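Local coordinates for cation efflux system protein CusF (Escherichia coli, PDB 3E6Z) that binds one copper ion per polypeptide as a periplasmic metallochaperone of the Cus efflux system, which gives the bacterium resistance to copper and silver, at residues Gln6-Thr11 with Asp29-Val34; Gly12-Ile17 with Asp58-Asn63; Met41-Thr46 with Asn69-Gln74; Ser52-Gly57 with Gln74-Ser79. The protein carries 1 engineered substitution. All blocks are in the same frame, centred on the assembly; numbering follows the deposited sequence. Where two conformers were deposited one is given.

Interaction 1 (Gln6-Thr11 with Asp29-Val34)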
loop_
_atom_site.group_PDB
_atom_site.type_symbol
_atom_site.label_atom_id
_atom_site.label_comp_id
_atom_site.label_asym_id
_atom_site.label_seq_id
_atom_site.Cartn_x
_atom_site.Cartn_y
_atom_site.Cartn_z
ATOM N N GLN A 6 -0.800 -2.213 13.639
ATOM C CA GLN A 6 -1.713 -3.036 12.763
ATOM C C GLN A 6 -1.872 -2.375 11.415
ATOM O O GLN A 6 -1.381 -2.831 10.358
ATOM C CB GLN A 6 -3.027 -3.270 13.502
ATOM C CG GLN A 6 -2.867 -4.025 14.792
ATOM C CD GLN A 6 -2.353 -5.447 14.662
ATOM O OE1 GLN A 6 -2.237 -6.016 13.569
ATOM N NE2 GLN A 6 -2.017 -6.025 15.813
ATOM N N VAL A 7 -2.456 -1.196 11.417
ATOM C CA VAL A 7 -2.653 -0.562 10.107
ATOM C C VAL A 7 -1.383 0.276 9.892
ATOM O O VAL A 7 -1.045 1.124 10.745
ATOM C CB VAL A 7 -3.911 0.287 10.056
ATOM C CG1 VAL A 7 -4.046 1.040 8.690
ATOM C CG2 VAL A 7 -5.180 -0.620 10.200
ATOM N N ILE A 8 -0.673 0.059 8.753
ATOM C CA ILE A 8 0.510 0.837 8.348
ATOM C C ILE A 8 0.078 1.826 7.305
ATOM O O ILE A 8 -0.557 1.469 6.333
ATOM C CB ILE A 8 1.593 -0.060 7.847
ATOM C CG1 ILE A 8 2.007 -1.110 8.901
ATOM C CG2 ILE A 8 2.814 0.760 7.465
ATOM C CD1 ILE A 8 2.882 -2.173 8.432
ATOM N N SER A 9 0.379 3.118 7.566
ATOM C CA SER A 9 0.088 4.164 6.574
ATOM C C SER A 9 1.351 4.529 5.819
ATOM O O SER A 9 2.443 4.497 6.333
ATOM C CB SER A 9 -0.408 5.466 7.169
ATOM O OG SER A 9 -1.488 5.345 8.029
ATOM N N ALA A 10 1.175 4.791 4.530
ATOM C CA ALA A 10 2.308 5.121 3.686
ATOM C C ALA A 10 1.883 5.967 2.533
ATOM O O ALA A 10 0.738 6.168 2.235
ATOM C CB ALA A 10 2.941 3.893 3.198
ATOM N N THR A 11 2.910 6.536 1.881
ATOM C CA THR A 11 2.730 7.190 0.584
ATOM C C THR A 11 3.684 6.595 -0.418
ATOM O O THR A 11 4.627 5.898 -0.061
ATOM C CB THR A 11 2.966 8.766 0.734
ATOM O OG1 THR A 11 4.296 9.023 1.246
ATOM C CG2 THR A 11 1.984 9.471 1.650
ATOM N N ASP A 29 7.447 5.621 -0.291
ATOM C CA ASP A 29 8.356 6.543 0.430
ATOM C C ASP A 29 8.751 5.897 1.725
ATOM O O ASP A 29 8.132 4.901 2.167
ATOM C CB ASP A 29 7.633 7.851 0.641
ATOM C CG ASP A 29 7.171 8.431 -0.685
ATOM O OD1 ASP A 29 8.047 8.457 -1.672
ATOM O OD2 ASP A 29 6.077 8.943 -0.739
ATOM N N PRO A 30 9.812 6.394 2.382
ATOM C CA PRO A 30 10.159 5.793 3.698
ATOM C C PRO A 30 8.937 5.784 4.621
ATOM O O PRO A 30 8.108 6.731 4.633
ATOM C CB PRO A 30 11.312 6.691 4.193
ATOM C CG PRO A 30 11.887 7.284 2.929
ATOM C CD PRO A 30 10.696 7.509 2.041
ATOM N N ILE A 31 8.909 4.728 5.423
ATOM C CA ILE A 31 7.770 4.604 6.400
ATOM C C ILE A 31 8.325 4.646 7.848
ATOM O O ILE A 31 8.900 3.636 8.307
ATOM C CB ILE A 31 6.981 3.313 6.237
ATOM C CG1 ILE A 31 6.510 3.089 4.769
ATOM C CG2 ILE A 31 5.718 3.364 7.201
ATOM C CD1 ILE A 31 5.887 1.808 4.542
ATOM N N ALA A 32 8.135 5.755 8.516
ATOM C CA ALA A 32 8.689 5.962 9.851
ATOM C C ALA A 32 8.260 4.911 10.831
ATOM O O ALA A 32 9.099 4.439 11.658
ATOM C CB ALA A 32 8.268 7.382 10.358
ATOM N N ALA A 33 6.971 4.556 10.851
ATOM C CA ALA A 33 6.451 3.725 11.936
ATOM C C ALA A 33 7.121 2.393 11.979
ATOM O O ALA A 33 7.125 1.749 13.056
ATOM C CB ALA A 33 4.973 3.520 11.807
ATOM N N VAL A 34 7.609 1.878 10.876
ATOM C CA VAL A 34 8.236 0.601 10.789
ATOM C C VAL A 34 9.721 0.698 10.420
ATOM O O VAL A 34 10.357 -0.297 10.085
ATOM C CB VAL A 34 7.491 -0.387 9.859
ATOM C CG1 VAL A 34 6.105 -0.687 10.394
ATOM C CG2 VAL A 34 7.421 0.142 8.431
HETATM O O HOH W 1 5.471 6.088 3.139
#
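Ile31 packs its aliphatic branches against Ile8 and Ala10, and this small apolar patch is the close-fitting part of the contact. The side chains of Ile8 and Ile31 meet at about a right angle through their CG2 methyls, Ile8 CG2 lying 3.9 Å from Ile31 CG2. The CG1 branch of Ile31 leads away from Val34 and sets Ile31 CD1 3.9 Å from Ala10 CB. Ile31 CG2 also rests against the backbone oxygen of Ser9, and at the far end Ile8 CD1 touches Val34 CG1 more loosely, at 4.1 Å. Toward the solvent the character changes from methyl groups to polar atoms. Thr11 OG1 stands between its own backbone N and carbonyl carbon (chi1 58°) and from there donates to Asp29 OD2 over 2.7 Å, using the anti lone pair of the carboxylate. Asp29 N returns a bond of 2.8 Å to Thr11 O, so backbone and side chain pair the same two residues. Beside them a water accepts from Thr11 N at 2.9 Å and donates to Pro30 O, linking loop and strand next to the direct bonds. In this OB-fold barrel the segment 29-34 belongs to the loop between strands 23-28 and 39-44, and the Ile31 side chain comes to about 5 Å from the copper, while Ile8 and Ala10 are hydrogen-bonded through their backbones to Phe64 and Phe62 of strand 59-67.

Interaction 2 (Gly12-Ile17 with Asp58-Asn63)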
loop_
_atom_site.group_PDB
_atom_site.type_symbol
_atom_site.label_atom_id
_atom_site.label_comp_id
_atom_site.label_asym_id
_atom_site.label_seq_id
_atom_site.Cartn_x
_atom_site.Cartn_y
_atom_site.Cartn_z
ATOM N N GLY A 12 3.398 6.820 -1.711
ATOM C CA GLY A 12 4.310 6.285 -2.731
ATOM C C GLY A 12 3.814 6.632 -4.136
ATOM O O GLY A 12 2.940 7.460 -4.251
ATOM N N VAL A 13 4.410 5.906 -5.067
ATOM C CA VAL A 13 4.039 6.108 -6.483
ATOM C C VAL A 13 3.636 4.710 -7.029
ATOM O O VAL A 13 4.358 3.728 -6.879
ATOM C CB VAL A 13 5.220 6.659 -7.310
ATOM C CG1 VAL A 13 4.829 6.713 -8.832
ATOM C CG2 VAL A 13 5.543 8.100 -6.780
ATOM N N VAL A 14 2.510 4.669 -7.707
ATOM C CA VAL A 14 1.988 3.440 -8.310
ATOM C C VAL A 14 2.893 3.089 -9.537
ATOM O O VAL A 14 3.057 3.924 -10.464
ATOM C CB VAL A 14 0.586 3.572 -8.764
ATOM C CG1 VAL A 14 0.083 2.331 -9.495
ATOM C CG2 VAL A 14 -0.318 3.950 -7.543
ATOM N N LYS A 15 3.428 1.860 -9.594
ATOM C CA LYS A 15 4.202 1.474 -10.739
ATOM C C LYS A 15 3.541 0.428 -11.594
ATOM O O LYS A 15 3.818 0.376 -12.788
ATOM C CB LYS A 15 5.553 1.117 -10.217
ATOM C CG LYS A 15 6.283 2.264 -9.539
ATOM C CD LYS A 15 6.587 3.390 -10.479
ATOM C CE LYS A 15 7.492 2.997 -11.693
ATOM N NZ LYS A 15 7.765 4.172 -12.555
ATOM N N GLY A 16 2.586 -0.351 -11.046
ATOM C CA GLY A 16 1.851 -1.291 -11.816
ATOM C C GLY A 16 0.490 -1.583 -11.165
ATOM O O GLY A 16 0.420 -1.567 -9.895
ATOM N N ILE A 17 -0.493 -1.893 -11.978
ATOM C CA ILE A 17 -1.819 -2.287 -11.501
ATOM C C ILE A 17 -2.233 -3.480 -12.275
ATOM O O ILE A 17 -2.393 -3.423 -13.504
ATOM C CB ILE A 17 -2.872 -1.157 -11.633
ATOM C CG1 ILE A 17 -2.438 0.078 -10.839
ATOM C CG2 ILE A 17 -4.243 -1.682 -11.162
ATOM C CD1 ILE A 17 -3.207 1.328 -11.275
ATOM N N ASP A 58 0.845 7.737 -10.452
ATOM C CA ASP A 58 0.179 8.586 -9.485
ATOM C C ASP A 58 0.892 8.503 -8.137
ATOM O O ASP A 58 1.314 7.355 -7.661
ATOM C CB ASP A 58 -1.254 8.136 -9.214
ATOM C CG ASP A 58 -2.250 8.525 -10.283
ATOM O OD1 ASP A 58 -1.927 9.353 -11.182
ATOM O OD2 ASP A 58 -3.389 7.954 -10.251
ATOM N N LYS A 59 1.209 9.593 -7.504
ATOM C CA LYS A 59 1.543 9.580 -6.087
ATOM C C LYS A 59 0.211 9.197 -5.365
ATOM O O LYS A 59 -0.818 9.683 -5.687
ATOM C CB LYS A 59 1.979 10.992 -5.664
ATOM C CG LYS A 59 3.040 11.611 -6.382
ATOM C CD LYS A 59 3.445 13.047 -5.853
ATOM C CE LYS A 59 4.581 13.541 -6.685
ATOM N NZ LYS A 59 5.073 14.824 -6.277
ATOM N N VAL A 60 0.285 8.367 -4.330
ATOM C CA VAL A 60 -0.821 7.836 -3.526
ATOM C C VAL A 60 -0.519 7.868 -2.055
ATOM O O VAL A 60 0.612 7.805 -1.637
ATOM C CB VAL A 60 -1.204 6.392 -3.995
ATOM C CG1 VAL A 60 -1.875 6.392 -5.378
ATOM C CG2 VAL A 60 0.059 5.508 -3.973
ATOM N N ALA A 61 -1.638 7.916 -1.302
ATOM C CA ALA A 61 -1.638 7.675 0.163
ATOM C C ALA A 61 -2.469 6.381 0.364
ATOM O O ALA A 61 -3.517 6.212 -0.206
ATOM C CB ALA A 61 -2.353 8.847 0.850
ATOM N N PHE A 62 -1.924 5.468 1.196
ATOM C CA PHE A 62 -2.583 4.209 1.316
ATOM C C PHE A 62 -2.268 3.678 2.682
ATOM O O PHE A 62 -1.362 4.053 3.385
ATOM C CB PHE A 62 -2.190 3.212 0.167
ATOM C CG PHE A 62 -0.733 2.905 0.130
ATOM C CD1 PHE A 62 0.243 3.804 -0.446
ATOM C CD2 PHE A 62 -0.233 1.644 0.629
ATOM C CE1 PHE A 62 1.559 3.462 -0.460
ATOM C CE2 PHE A 62 1.062 1.311 0.540
ATOM C CZ PHE A 62 2.018 2.189 -0.025
ATOM N N ASN A 63 -3.150 2.725 3.043
ATOM C CA ASN A 63 -3.048 2.092 4.393
ATOM C C ASN A 63 -3.169 0.592 4.129
ATOM O O ASN A 63 -3.947 0.155 3.293
ATOM C CB ASN A 63 -4.196 2.513 5.326
ATOM C CG ASN A 63 -3.997 3.947 5.730
ATOM O OD1 ASN A 63 -3.158 4.243 6.583
ATOM N ND2 ASN A 63 -4.583 4.882 4.958
#
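Gly12 and Val60 form a hydrogen-bonded antiparallel pair where strands 8-18 and 59-67 meet in the OB-fold barrel of CusF. Gly12 N donates to Val60 O at 3.0 Å, Val60 N donates to Gly12 O at 2.8 Å, and Val14 N extends the ladder to Asp58 O. Between these bonds Val13 and Lys59 make a non-hydrogen-bonded pair, with Lys59 CA set 3.1 Å from Gly12 O in a CA-H...O contact. The short strand segments run at 109° to each other: 12-17 coils away from 59-63 after Val14, as befits a strongly coiled barrel, while toward the start of strand 8-18 the ladder with strand 59-67 continues. Val60 can be followed outward from its CB, which carries the side chain to the face of the sheet shared with Phe62. There it forks: CG1, anti to the carbonyl carbon (chi1 -70°), meets Val14 CG2 at 3.6 Å, while CG2 lies 3.5 Å from Gly12 O and also approaches Val14 CG2. The two valines cross at about a right angle, one methyl of Val14 thus serving both tips of Val60. Ile54 and Ile76 also touch Val60, placing it in the barrel interior, and Phe62 makes an edge-to-face contact with Phe43. The edge of the Phe62 ring faces the Gly12 backbone, near the ring plane, with Phe62 CE1 4.0 Å from Gly12 N.

Interaction 3 (Met41-Thr46 with Asn69-Gln74). With CU (copper (II) ion), chain B; ACT (acetate ion), chain C.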
loop_
_atom_site.group_PDB
_atom_site.type_symbol
_atom_site.label_atom_id
_atom_site.label_comp_id
_atom_site.label_asym_id
_atom_site.label_seq_id
_atom_site.Cartn_x
_atom_site.Cartn_y
_atom_site.Cartn_z
ATOM N N MET A 41 7.066 -2.635 -3.485
ATOM C CA MET A 41 6.376 -3.761 -2.871
ATOM C C MET A 41 5.071 -4.005 -3.620
ATOM O O MET A 41 4.502 -3.082 -4.229
ATOM C CB MET A 41 6.076 -3.569 -1.352
ATOM C CG MET A 41 7.287 -3.176 -0.544
ATOM S SD MET A 41 6.974 -3.143 1.203
ATOM C CE MET A 41 7.188 -4.853 1.684
ATOM N N ARG A 42 4.565 -5.259 -3.498
ATOM C CA ARG A 42 3.277 -5.635 -4.045
ATOM C C ARG A 42 2.203 -5.558 -2.973
ATOM O O ARG A 42 2.364 -6.170 -1.853
ATOM C CB ARG A 42 3.293 -7.079 -4.575
ATOM C CG ARG A 42 4.180 -7.239 -5.780
ATOM C CD ARG A 42 4.587 -8.707 -6.026
ATOM N NE ARG A 42 3.505 -9.665 -6.291
ATOM C CZ ARG A 42 2.903 -9.851 -7.463
ATOM N NH1 ARG A 42 1.943 -10.753 -7.583
ATOM N NH2 ARG A 42 3.169 -9.109 -8.535
ATOM N N PHE A 43 1.126 -4.885 -3.248
ATOM C CA PHE A 43 -0.023 -4.703 -2.317
ATOM C C PHE A 43 -1.235 -5.317 -2.952
ATOM O O PHE A 43 -1.474 -5.296 -4.156
ATOM C CB PHE A 43 -0.236 -3.198 -2.041
ATOM C CG PHE A 43 0.923 -2.576 -1.324
ATOM C CD1 PHE A 43 0.970 -2.636 0.101
ATOM C CD2 PHE A 43 2.054 -2.025 -2.027
ATOM C CE1 PHE A 43 2.065 -2.267 0.794
ATOM C CE2 PHE A 43 3.120 -1.563 -1.300
ATOM C CZ PHE A 43 3.179 -1.655 0.092
ATOM N N THR A 44 -2.037 -5.964 -2.068
ATOM C CA THR A 44 -3.162 -6.774 -2.518
ATOM C C THR A 44 -4.483 -6.059 -2.353
ATOM O O THR A 44 -4.787 -5.546 -1.278
ATOM C CB THR A 44 -3.173 -8.108 -1.738
ATOM O OG1 THR A 44 -1.969 -8.811 -1.979
ATOM C CG2 THR A 44 -4.350 -9.002 -2.143
ATOM N N ILE A 45 -5.292 -6.040 -3.423
ATOM C CA ILE A 45 -6.637 -5.512 -3.386
ATOM C C ILE A 45 -7.533 -6.677 -2.961
ATOM O O ILE A 45 -7.552 -7.747 -3.567
ATOM C CB ILE A 45 -7.096 -5.055 -4.788
ATOM C CG1 ILE A 45 -6.125 -4.051 -5.403
ATOM C CG2 ILE A 45 -8.531 -4.531 -4.717
ATOM C CD1 ILE A 45 -6.391 -3.860 -6.892
ATOM N N THR A 46 -8.268 -6.467 -1.873
ATOM C CA THR A 46 -9.282 -7.445 -1.419
ATOM C C THR A 46 -10.658 -6.819 -1.617
ATOM O O THR A 46 -10.814 -5.616 -1.850
ATOM C CB THR A 46 -9.062 -7.771 0.095
ATOM O OG1 THR A 46 -9.531 -6.642 0.791
ATOM C CG2 THR A 46 -7.615 -8.128 0.416
ATOM N N ASN A 69 2.971 -13.043 4.234
ATOM C CA ASN A 69 3.667 -12.467 3.072
ATOM C C ASN A 69 2.808 -11.397 2.316
ATOM O O ASN A 69 3.356 -10.782 1.437
ATOM C CB ASN A 69 3.992 -13.577 2.083
ATOM C CG ASN A 69 4.985 -14.591 2.677
ATOM O OD1 ASN A 69 4.520 -15.767 3.067
ATOM N ND2 ASN A 69 6.152 -14.245 2.827
ATOM N N LEU A 70 1.554 -11.303 2.627
ATOM C CA LEU A 70 0.675 -10.329 1.937
ATOM C C LEU A 70 0.635 -9.012 2.692
ATOM O O LEU A 70 0.632 -8.903 3.925
ATOM C CB LEU A 70 -0.721 -10.828 1.873
ATOM C CG LEU A 70 -0.885 -12.162 1.054
ATOM C CD1 LEU A 70 -2.316 -12.636 1.148
ATOM C CD2 LEU A 70 -0.419 -11.958 -0.403
ATOM N N SER A 71 0.518 -7.900 1.874
ATOM C CA SER A 71 0.197 -6.580 2.429
ATOM C C SER A 71 -1.177 -6.219 1.854
ATOM O O SER A 71 -1.298 -5.922 0.652
ATOM C CB SER A 71 1.289 -5.555 2.009
ATOM O OG SER A 71 2.543 -5.901 2.439
ATOM N N LEU A 72 -2.203 -6.367 2.694
ATOM C CA LEU A 72 -3.580 -6.197 2.245
ATOM C C LEU A 72 -3.991 -4.725 2.356
ATOM O O LEU A 72 -3.880 -4.107 3.405
ATOM C CB LEU A 72 -4.519 -6.980 3.187
ATOM C CG LEU A 72 -4.173 -8.483 3.290
ATOM C CD1 LEU A 72 -5.270 -9.123 4.230
ATOM C CD2 LEU A 72 -4.210 -9.179 1.886
ATOM N N LEU A 73 -4.451 -4.161 1.205
ATOM C CA LEU A 73 -4.839 -2.721 1.262
ATOM C C LEU A 73 -6.102 -2.499 1.978
ATOM O O LEU A 73 -7.162 -3.111 1.696
ATOM C CB LEU A 73 -4.960 -2.222 -0.188
ATOM C CG LEU A 73 -3.648 -2.082 -0.936
ATOM C CD1 LEU A 73 -3.907 -1.978 -2.441
ATOM C CD2 LEU A 73 -2.832 -0.918 -0.402
ATOM N N GLN A 74 -6.098 -1.568 2.936
ATOM C CA GLN A 74 -7.298 -1.025 3.516
ATOM C C GLN A 74 -7.931 0.012 2.564
ATOM O O GLN A 74 -9.159 0.025 2.412
ATOM C CB GLN A 74 -6.986 -0.320 4.856
ATOM C CG GLN A 74 -6.323 -1.213 5.959
ATOM C CD GLN A 74 -7.353 -2.189 6.559
ATOM O OE1 GLN A 74 -7.618 -3.238 5.955
ATOM N NE2 GLN A 74 -7.918 -1.804 7.688
HETATM CU CU CU B . 8.403 -1.729 2.362
HETATM C C ACT C . 2.774 -10.299 -2.727
HETATM O O ACT C . 1.585 -10.077 -2.668
HETATM O OXT ACT C . 3.267 -10.972 -3.706
HETATM C CH3 ACT C . 3.635 -9.761 -1.673
HETATM O O HOH W 2 0.561 -8.198 -1.018
HETATM O O HOH W 3 4.254 -6.305 0.259
#
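Thr44 and Leu72 form a single backbone bridge that brings strands 39-44 and 70-78, the two outermost in strand order, together and so closes the OB-fold barrel. Two bonds hold it, both nearly straight: Thr44 N donates to Ser71 O at 2.8 Å, and Leu73 N donates to Thr44 O at 2.9 Å. Around this core Ser71 CB comes obliquely to the Phe43 ring, 3.5 Å from Phe43 CD1, and Phe43 CB packs on Leu73 CG. Thr44 and Leu72 lie side by side pointing the same way, and Leu72 CD2 reaches both Thr44 CB and Thr46 CG2. One shell farther out, a water is shared among Ser71 N, Arg42 O, Thr44 OG1 and the O atom of an acetate, bridging the strands where their backbones have parted; a second water donates to Arg42 O and Ser71 OG. Gln66 also binds Ser71 OG, Lys23 binds Thr44 OG1, and Phe62 and Phe64 each meet the Phe43 ring edge to face. The acetate, probably from the crystallisation liquor, takes a bond of 2.9 Å from Arg42 NE to its OXT, in the guanidinium plane. The strand also contributes to the copper site: the Met41 chain, extended at chi2 (-173°) and bent at chi3 (84°), delivers its sulfur to the metal that His28 and Met39 complete, with Met41 SD 2.3 Å from the copper.

Interaction 4 (Ser52-Gly57 with Gln74-Ser79)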
loop_
_atom_site.group_PDB
_atom_site.type_symbol
_atom_site.label_atom_id
_atom_site.label_comp_id
_atom_site.label_asym_id
_atom_site.label_seq_id
_atom_site.Cartn_x
_atom_site.Cartn_y
_atom_site.Cartn_z
ATOM N N SER A 52 -9.873 4.056 -4.576
ATOM C CA SER A 52 -10.184 5.235 -5.367
ATOM C C SER A 52 -9.538 5.041 -6.815
ATOM O O SER A 52 -8.830 4.073 -7.164
ATOM C CB SER A 52 -9.816 6.555 -4.567
ATOM O OG SER A 52 -10.615 6.633 -3.370
ATOM N N GLU A 53 -9.871 5.942 -7.716
ATOM C CA GLU A 53 -9.281 5.892 -9.075
ATOM C C GLU A 53 -7.789 6.317 -9.015
ATOM O O GLU A 53 -7.425 7.363 -8.526
ATOM C CB GLU A 53 -10.085 6.628 -10.160
ATOM C CG GLU A 53 -9.354 6.734 -11.468
ATOM C CD GLU A 53 -10.192 7.228 -12.634
ATOM O OE1 GLU A 53 -11.456 7.225 -12.599
ATOM O OE2 GLU A 53 -9.537 7.609 -13.609
ATOM N N ILE A 54 -7.034 5.348 -9.522
ATOM C CA ILE A 54 -5.550 5.491 -9.603
ATOM C C ILE A 54 -5.032 4.953 -10.948
ATOM O O ILE A 54 -5.684 4.180 -11.651
ATOM C CB ILE A 54 -4.870 4.755 -8.444
ATOM C CG1 ILE A 54 -5.298 3.279 -8.457
ATOM C CG2 ILE A 54 -5.207 5.450 -7.082
ATOM C CD1 ILE A 54 -4.364 2.346 -7.618
ATOM N N LYS A 55 -3.825 5.399 -11.268
ATOM C CA LYS A 55 -3.121 4.957 -12.509
ATOM C C LYS A 55 -1.610 4.979 -12.253
ATOM O O LYS A 55 -1.145 5.599 -11.287
ATOM C CB LYS A 55 -3.496 5.756 -13.730
ATOM C CG LYS A 55 -3.066 7.204 -13.610
ATOM C CD LYS A 55 -3.686 8.040 -14.737
ATOM C CE LYS A 55 -3.227 9.485 -14.740
ATOM N NZ LYS A 55 -3.522 10.160 -13.465
ATOM N N THR A 56 -0.868 4.252 -13.073
ATOM C CA THR A 56 0.569 4.216 -12.903
ATOM C C THR A 56 1.143 5.643 -12.975
ATOM O O THR A 56 0.662 6.500 -13.786
ATOM C CB THR A 56 1.262 3.277 -13.866
ATOM O OG1 THR A 56 1.002 3.766 -15.193
ATOM C CG2 THR A 56 0.798 1.847 -13.682
ATOM N N GLY A 57 2.147 5.878 -12.140
ATOM C CA GLY A 57 2.740 7.202 -11.938
ATOM C C GLY A 57 2.050 8.113 -10.957
ATOM O O GLY A 57 2.630 9.108 -10.509
ATOM N N GLN A 74 -6.098 -1.568 2.936
ATOM C CA GLN A 74 -7.298 -1.025 3.516
ATOM C C GLN A 74 -7.931 0.012 2.564
ATOM O O GLN A 74 -9.159 0.025 2.412
ATOM C CB GLN A 74 -6.986 -0.320 4.856
ATOM C CG GLN A 74 -6.323 -1.213 5.959
ATOM C CD GLN A 74 -7.353 -2.189 6.559
ATOM O OE1 GLN A 74 -7.618 -3.238 5.955
ATOM N NE2 GLN A 74 -7.918 -1.804 7.688
ATOM N N ASP A 75 -7.077 0.872 1.985
ATOM C CA ASP A 75 -7.597 1.984 1.155
ATOM C C ASP A 75 -6.402 2.524 0.380
ATOM O O ASP A 75 -5.244 2.313 0.746
ATOM C CB ASP A 75 -8.273 3.043 2.021
ATOM C CG ASP A 75 -7.372 3.521 3.169
ATOM O OD1 ASP A 75 -6.306 4.109 2.903
ATOM O OD2 ASP A 75 -7.644 3.098 4.325
ATOM N N ILE A 76 -6.715 3.250 -0.698
ATOM C CA ILE A 76 -5.676 3.908 -1.496
ATOM C C ILE A 76 -6.407 4.989 -2.219
ATOM O O ILE A 76 -7.477 4.860 -2.728
ATOM C CB ILE A 76 -4.988 2.866 -2.472
ATOM C CG1 ILE A 76 -3.880 3.597 -3.281
ATOM C CG2 ILE A 76 -5.971 2.145 -3.388
ATOM C CD1 ILE A 76 -2.939 2.642 -3.885
ATOM N N LYS A 77 -5.712 6.153 -2.319
ATOM C CA LYS A 77 -6.220 7.307 -2.989
ATOM C C LYS A 77 -5.067 8.061 -3.530
ATOM O O LYS A 77 -4.004 8.032 -2.994
ATOM C CB LYS A 77 -6.993 8.278 -2.106
ATOM C CG LYS A 77 -6.270 8.932 -1.057
ATOM C CD LYS A 77 -7.206 10.045 -0.477
ATOM C CE LYS A 77 -6.499 11.348 0.014
ATOM N NZ LYS A 77 -5.337 12.040 -0.607
ATOM N N VAL A 78 -5.308 8.903 -4.565
ATOM C CA VAL A 78 -4.244 9.842 -5.042
ATOM C C VAL A 78 -3.998 10.889 -3.926
ATOM O O VAL A 78 -4.911 11.338 -3.248
ATOM C CB VAL A 78 -4.721 10.580 -6.335
ATOM C CG1 VAL A 78 -3.790 11.842 -6.629
ATOM C CG2 VAL A 78 -4.705 9.594 -7.454
ATOM N N SER A 79 -2.722 11.220 -3.751
ATOM C CA SER A 79 -2.323 12.234 -2.769
ATOM C C SER A 79 -1.422 13.272 -3.416
ATOM O O SER A 79 -0.959 13.104 -4.514
ATOM C CB SER A 79 -1.683 11.601 -1.597
ATOM O OG SER A 79 -0.522 11.026 -1.961
HETATM O O HOH W 4 -10.214 5.158 -0.999
HETATM O O HOH W 5 -7.828 8.755 -5.946
#
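Ile54 meets two side chains of strand 70-78 with two different branches, and its orientation against each is distinct. Its CG1 stands between the backbone N and the carbonyl carbon (chi1 57°), which directs CD1 inward to Ile76; the two isoleucines cross at about a right angle, with Ile54 CD1 4.0 Å from Ile76 CD1. Ile54 CG2 turns instead to Val78, and these side chains slide past each other in opposite directions, leaving Ile54 CG2 4.2 Å from Val78 CG2. The same Val78 methyl also lies against the backbone oxygen of Glu53. At the other end of the contact Ser52 brings its CB alongside Lys77, while the Lys77 side chain curls away to bond its NZ to Val78 O at 2.8 Å. Ile54 and Ile76 continue into the barrel core, where Ile54 touches Val60 and Ile24 and Ile76 touches Phe62 and Ile26. Polar links between the segments are sparse. Ser52 N gives Ile76 O a weak bond of 3.1 Å, bent to 135° at the hydrogen. One water is hydrogen-bonded to Ser52 OG and donates to Ile76 O; another accepts from Val78 N at 2.9 Å and donates to Glu53 O at 3.0 Å. Loop 52-57 is thus joined to the strand chiefly by apolar contacts, Ile54 on Ile76 inward and Ile54 on Val78 nearer the surface, with one weak direct backbone bond supplemented by the water between Glu53 O and Val78 N.

Strands 8-18 and 59-67 tie interactions 1 and 2 together: Ser9 OG lies 2.5 Å from Asn63 OD1, a probable hydrogen bond. Interactions 2 and 4 are the closest pair, their centres about 6 Å apart, and Val14 O and Gly57 N join them at 2.7 Å, again a probable hydrogen bond. Interactions 3 and 4 share Gln74, where strand 70-78 turns a corner, and inside the barrel Phe62 CE2 meets Phe43 CZ at 3.7 Å, linking interactions 2 and 3. Copper binds directly in interaction 3. The side chain of Phe62 in interaction 2 is about 8 Å from the bound copper. The side chain of Ile76 in interaction 4 is about 14 Å from the bound copper.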